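Local coordinates for protein putative enzyme related to aldose 1-epimerase (Salmonella typhimurium, PDB 2HTB) that probably interconverts the alpha and beta anomers of D-glucose 6-phosphate, acting as a hexose-6-phosphate 1-epimerase, at residues L240-D245 / I304-R309. Numbering follows the deposited sequence.
Sequences LNRTID and ICVAKR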
loop_
_atom_site.group_PDB
_atom_site.type_symbol
_atom_site.label_atom_id
_atom_site.label_comp_id
_atom_site.label_asym_id
_atom_site.label_seq_id
_atom_site.Cartn_x
_atom_site.Cartn_y
_atom_site.Cartn_z
ATOM N N LEU A 240 13.623 -15.344 -4.661
ATOM C CA LEU A 240 14.455 -14.566 -3.781
ATOM C C LEU A 240 14.714 -15.339 -2.501
ATOM O O LEU A 240 15.480 -14.867 -1.616
ATOM C CB LEU A 240 13.781 -13.234 -3.477
ATOM C CG LEU A 240 13.598 -12.253 -4.598
ATOM C CD1 LEU A 240 13.020 -10.975 -4.073
ATOM C CD2 LEU A 240 14.943 -11.934 -5.215
ATOM N N ASN A 241 14.044 -16.486 -2.342
ATOM C CA ASN A 241 14.247 -17.319 -1.109
ATOM C C ASN A 241 13.893 -16.740 0.239
ATOM O O ASN A 241 14.750 -16.633 1.109
ATOM C CB ASN A 241 15.706 -17.732 -1.000
ATOM C CG ASN A 241 15.873 -19.225 -1.195
ATOM O OD1 ASN A 241 16.487 -19.675 -2.189
ATOM N ND2 ASN A 241 15.264 -20.011 -0.282
ATOM N N ARG A 242 12.640 -16.347 0.378
ATOM C CA ARG A 242 12.191 -15.616 1.519
ATOM C C ARG A 242 10.727 -15.689 1.656
ATOM O O ARG A 242 10.022 -15.976 0.665
ATOM C CB ARG A 242 12.557 -14.155 1.441
ATOM C CG ARG A 242 12.007 -13.362 0.312
ATOM C CD ARG A 242 12.429 -11.869 0.536
ATOM N NE ARG A 242 11.635 -10.987 -0.292
ATOM C CZ ARG A 242 11.905 -9.714 -0.496
ATOM N NH1 ARG A 242 13.006 -9.193 0.071
ATOM N NH2 ARG A 242 11.106 -8.991 -1.323
ATOM N N THR A 243 10.293 -15.470 2.899
ATOM C CA THR A 243 8.933 -15.279 3.145
ATOM C C THR A 243 8.702 -13.867 3.654
ATOM O O THR A 243 9.588 -13.199 4.331
ATOM C CB THR A 243 8.367 -16.291 4.102
ATOM O OG1 THR A 243 8.868 -16.015 5.405
ATOM C CG2 THR A 243 8.771 -17.672 3.702
ATOM N N ILE A 244 7.511 -13.368 3.267
ATOM C CA ILE A 244 7.100 -12.056 3.742
ATOM C C ILE A 244 5.822 -12.208 4.475
ATOM O O ILE A 244 4.805 -12.675 3.925
ATOM C CB ILE A 244 6.884 -11.022 2.658
ATOM C CG1 ILE A 244 8.181 -10.634 1.995
ATOM C CG2 ILE A 244 6.192 -9.811 3.272
ATOM C CD1 ILE A 244 7.885 -10.135 0.487
ATOM N N ASP A 245 5.893 -11.834 5.750
ATOM C CA ASP A 245 4.715 -11.917 6.600
ATOM C C ASP A 245 3.831 -10.662 6.515
ATOM O O ASP A 245 4.285 -9.517 6.715
ATOM C CB ASP A 245 5.171 -12.132 8.025
ATOM C CG ASP A 245 5.375 -13.573 8.346
ATOM O OD1 ASP A 245 5.550 -14.384 7.440
ATOM O OD2 ASP A 245 5.342 -13.916 9.538
ATOM N N ILE A 304 4.354 -5.627 8.482
ATOM C CA ILE A 304 5.126 -6.471 7.527
ATOM C C ILE A 304 6.436 -6.880 8.125
ATOM O O ILE A 304 7.107 -5.993 8.633
ATOM C CB ILE A 304 5.489 -5.685 6.223
ATOM C CG1 ILE A 304 4.241 -5.038 5.632
ATOM C CG2 ILE A 304 6.242 -6.595 5.249
ATOM C CD1 ILE A 304 4.461 -4.068 4.505
ATOM N N CYS A 305 6.786 -8.167 8.035
ATOM C CA CYS A 305 8.103 -8.749 8.346
ATOM C C CYS A 305 8.632 -9.564 7.192
ATOM O O CYS A 305 7.868 -10.181 6.477
ATOM C CB CYS A 305 7.976 -9.789 9.496
ATOM S SG CYS A 305 7.131 -9.138 10.886
ATOM N N VAL A 306 9.938 -9.699 7.128
ATOM C CA VAL A 306 10.643 -10.514 6.158
ATOM C C VAL A 306 11.611 -11.494 6.858
ATOM O O VAL A 306 12.245 -11.177 7.849
ATOM C CB VAL A 306 11.681 -9.716 5.304
ATOM C CG1 VAL A 306 11.542 -10.063 3.888
ATOM C CG2 VAL A 306 11.610 -8.305 5.470
ATOM N N ALA A 307 11.814 -12.652 6.253
ATOM C CA ALA A 307 12.812 -13.583 6.753
ATOM C C ALA A 307 13.317 -14.399 5.553
ATOM O O ALA A 307 12.513 -14.959 4.800
ATOM C CB ALA A 307 12.234 -14.463 7.860
ATOM N N LYS A 308 14.647 -14.415 5.349
ATOM C CA LYS A 308 15.243 -15.222 4.269
ATOM C C LYS A 308 15.008 -16.730 4.516
ATOM O O LYS A 308 14.830 -17.141 5.653
ATOM C CB LYS A 308 16.717 -14.919 4.079
ATOM C CG LYS A 308 16.987 -13.814 3.054
ATOM C CD LYS A 308 18.510 -13.581 2.820
ATOM C CE LYS A 308 18.980 -12.172 3.161
ATOM N NZ LYS A 308 19.407 -11.559 1.901
ATOM N N ARG A 309 14.922 -17.498 3.422
ATOM C CA ARG A 309 15.034 -19.010 3.368
ATOM C C ARG A 309 13.697 -19.825 3.533
ATOM O O ARG A 309 13.442 -20.970 3.109
ATOM C CB ARG A 309 16.251 -19.517 4.171
ATOM C CG ARG A 309 16.471 -21.013 4.119
ATOM C CD ARG A 309 17.968 -21.419 4.184
ATOM N NE ARG A 309 18.064 -22.880 4.160
ATOM C CZ ARG A 309 18.044 -23.653 5.262
ATOM N NH1 ARG A 309 17.942 -23.074 6.481
ATOM N NH2 ARG A 309 18.142 -25.000 5.144
ATOM O OXT ARG A 309 12.707 -19.306 4.040
#
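I244 packs against both V306 and I304 on the face of the antiparallel pair 242-245 / 304-308 that carries R242, I244 and V306, buried around I244. Its two branches divide the work: CG1 lies 3.9 Å from CG1 of V306, while CG2, anti to the backbone N, meets I304 CG2 at 3.8 Å. All three side chains point the same way, and F182 of strand 172-183 and W65 of strand 61-67 pack on this face, tying the C-terminal strand into the layered beta architecture of the galactose mutarotase-like fold. R242 CG sits between the backbone N and the carbonyl carbon (chi1 61°), and from there the extended chain carries CD past V306 CG1 at 3.9 Å. The guanidinium ends on the carbonyls of E71, E72 and N183, with L240 CD1 above one face, offset toward the rim. Four backbone bonds hold the strands in register, two at T243-A307 and two at D245-C305; T243 N reaches A307 O at 3.0 Å. The other face is looser: T243 OG1 stays 4.4 Å from A307 CB, and D245 and C305 meet through their CB atoms at 3.9 Å. Exposed K308, on the same face as R242, marks the open end of the packed side; beyond it R309, the chain terminus, is poorly ordered. The three carbonyls probably offset the charge of buried R242, which links this sheet to the E71-E72 loop and the end of strand 172-183.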